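PDB 3SCY: hypothetical bacterial 6-phosphogluconolactonase, which probably hydrolyses 6-phosphogluconolactone to 6-phosphogluconate, as a seven-bladed beta-propeller lactonase. Local coordinates for residues A[99-104]-A[116-121]. Residues are numbered along the deposited sequence; the frame is centred on the assembly and turned at random.
Sequences GADPCY and NYSGGS
The carbonyl oxygen of A100 takes two amides of 116-121: G119 N at 2.9 Å, and S118 N in a weaker, more bent bond. Next along, Y117 N reaches D101 O at 2.9 Å. One side-chain bond joins them: S118 OG donates to the anti lone pair of D101 OD2 over a short 2.5 Å, and OD2 has a weak second partner in S71 OG.

All this lies at one end of a four-stranded propeller blade, where innermost strand 102-107 pairs antiparallel with 111-116; P102 and N116 form a non-hydrogen-bonded pair. The turn into 121-126 closes with a G1 beta bulge, in which G120 (phi 55°, a value that favours glycine) and S121 sit together across from N116.

The N116 amide packs against G99, and its ND2 gives S121 OG a nearly straight, in-plane bond of 3.0 Å; OD1 is held by T114 OG1, and ND2 also meets T123 OG1. Among apolar contacts, A100 CB lies 3.7 Å from S118 CB, and C103 SG touches Y117 CB at 3.9 Å. A chi1 of -175° sets the Y117 ring beside its own carbonyl carbon, and the ring swings clear of 99-104, stacking on H156 while its hydroxyl bonds R151.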
loop_
_atom_site.group_PDB
_atom_site.type_symbol
_atom_site.label_atom_id
_atom_site.label_comp_id
_atom_site.label_asym_id
_atom_site.label_seq_id
_atom_site.Cartn_x
_atom_site.Cartn_y
_atom_site.Cartn_z
ATOM N N GLY A 99 -13.125 11.430 7.735
ATOM C CA GLY A 99 -12.965 11.359 6.292
ATOM C C GLY A 99 -13.311 9.947 5.887
ATOM O O GLY A 99 -12.718 8.992 6.388
ATOM N N ALA A 100 -14.323 9.815 5.040
ATOM C CA ALA A 100 -14.854 8.518 4.658
ATOM C C ALA A 100 -13.895 7.671 3.847
ATOM O O ALA A 100 -13.102 8.177 3.050
ATOM C CB ALA A 100 -16.142 8.699 3.890
ATOM N N ASP A 101 -13.994 6.362 4.075
ATOM C CA ASP A 101 -13.270 5.274 3.422
ATOM C C ASP A 101 -11.732 5.408 3.469
ATOM O O ASP A 101 -11.062 5.365 2.424
ATOM C CB ASP A 101 -13.774 5.037 1.989
ATOM C CG ASP A 101 -15.176 4.452 1.964
ATOM O OD1 ASP A 101 -15.496 3.625 2.852
ATOM O OD2 ASP A 101 -15.961 4.839 1.081
ATOM N N PRO A 102 -11.152 5.461 4.686
ATOM C CA PRO A 102 -9.678 5.440 4.794
ATOM C C PRO A 102 -9.206 4.142 4.167
ATOM O O PRO A 102 -9.757 3.087 4.472
ATOM C CB PRO A 102 -9.427 5.556 6.302
ATOM C CG PRO A 102 -10.701 4.973 6.930
ATOM C CD PRO A 102 -11.800 5.436 6.018
ATOM N N CYS A 103 -8.248 4.217 3.204
ATOM C CA CYS A 103 -7.907 3.022 2.428
ATOM C C CYS A 103 -6.412 2.775 2.335
ATOM O O CYS A 103 -5.982 1.827 1.661
ATOM C CB CYS A 103 -8.507 3.151 1.031
ATOM S SG CYS A 103 -7.798 4.520 0.071
ATOM N N TYR A 104 -5.620 3.609 2.984
ATOM C CA TYR A 104 -4.166 3.520 2.997
ATOM C C TYR A 104 -3.664 4.249 4.206
ATOM O O TYR A 104 -4.290 5.241 4.607
ATOM C CB TYR A 104 -3.545 4.156 1.733
ATOM C CG TYR A 104 -2.136 3.666 1.431
ATOM C CD1 TYR A 104 -1.019 4.274 2.010
ATOM C CD2 TYR A 104 -1.917 2.683 0.483
ATOM C CE1 TYR A 104 0.280 3.852 1.710
ATOM C CE2 TYR A 104 -0.625 2.273 0.145
ATOM C CZ TYR A 104 0.468 2.845 0.776
ATOM O OH TYR A 104 1.734 2.465 0.399
ATOM N N ASN A 116 -8.046 9.136 2.707
ATOM C CA ASN A 116 -9.483 8.898 2.825
ATOM C C ASN A 116 -10.089 8.985 1.443
ATOM O O ASN A 116 -10.189 10.066 0.859
ATOM C CB ASN A 116 -10.136 9.877 3.813
ATOM C CG ASN A 116 -9.394 9.946 5.121
ATOM O OD1 ASN A 116 -8.877 8.937 5.631
ATOM N ND2 ASN A 116 -9.272 11.147 5.651
ATOM N N TYR A 117 -10.453 7.810 0.907
ATOM C CA TYR A 117 -10.931 7.692 -0.469
ATOM C C TYR A 117 -12.203 8.476 -0.724
ATOM O O TYR A 117 -12.298 9.217 -1.707
ATOM C CB TYR A 117 -11.145 6.212 -0.836
ATOM C CG TYR A 117 -11.531 6.013 -2.281
ATOM C CD1 TYR A 117 -10.558 5.910 -3.273
ATOM C CD2 TYR A 117 -12.869 6.014 -2.671
ATOM C CE1 TYR A 117 -10.907 5.748 -4.609
ATOM C CE2 TYR A 117 -13.229 5.858 -4.010
ATOM C CZ TYR A 117 -12.239 5.723 -4.971
ATOM O OH TYR A 117 -12.572 5.561 -6.294
ATOM N N SER A 118 -13.204 8.276 0.114
ATOM C CA SER A 118 -14.493 8.919 -0.128
ATOM C C SER A 118 -14.579 10.304 0.507
ATOM O O SER A 118 -15.342 11.150 0.037
ATOM C CB SER A 118 -15.627 8.021 0.339
ATOM O OG SER A 118 -15.619 6.834 -0.446
ATOM N N GLY A 119 -13.756 10.547 1.520
ATOM C CA GLY A 119 -13.665 11.855 2.145
ATOM C C GLY A 119 -12.875 12.824 1.283
ATOM O O GLY A 119 -12.973 14.027 1.490
ATOM N N GLY A 120 -12.046 12.295 0.354
ATOM C CA GLY A 120 -11.178 13.105 -0.508
ATOM C C GLY A 120 -10.313 13.995 0.361
ATOM O O GLY A 120 -10.288 15.215 0.211
ATOM N N SER A 121 -9.667 13.375 1.348
ATOM C CA SER A 121 -8.889 14.062 2.352
ATOM C C SER A 121 -7.832 13.122 2.893
ATOM O O SER A 121 -7.819 11.920 2.571
ATOM C CB SER A 121 -9.806 14.518 3.493
ATOM O OG SER A 121 -10.450 13.401 4.090
#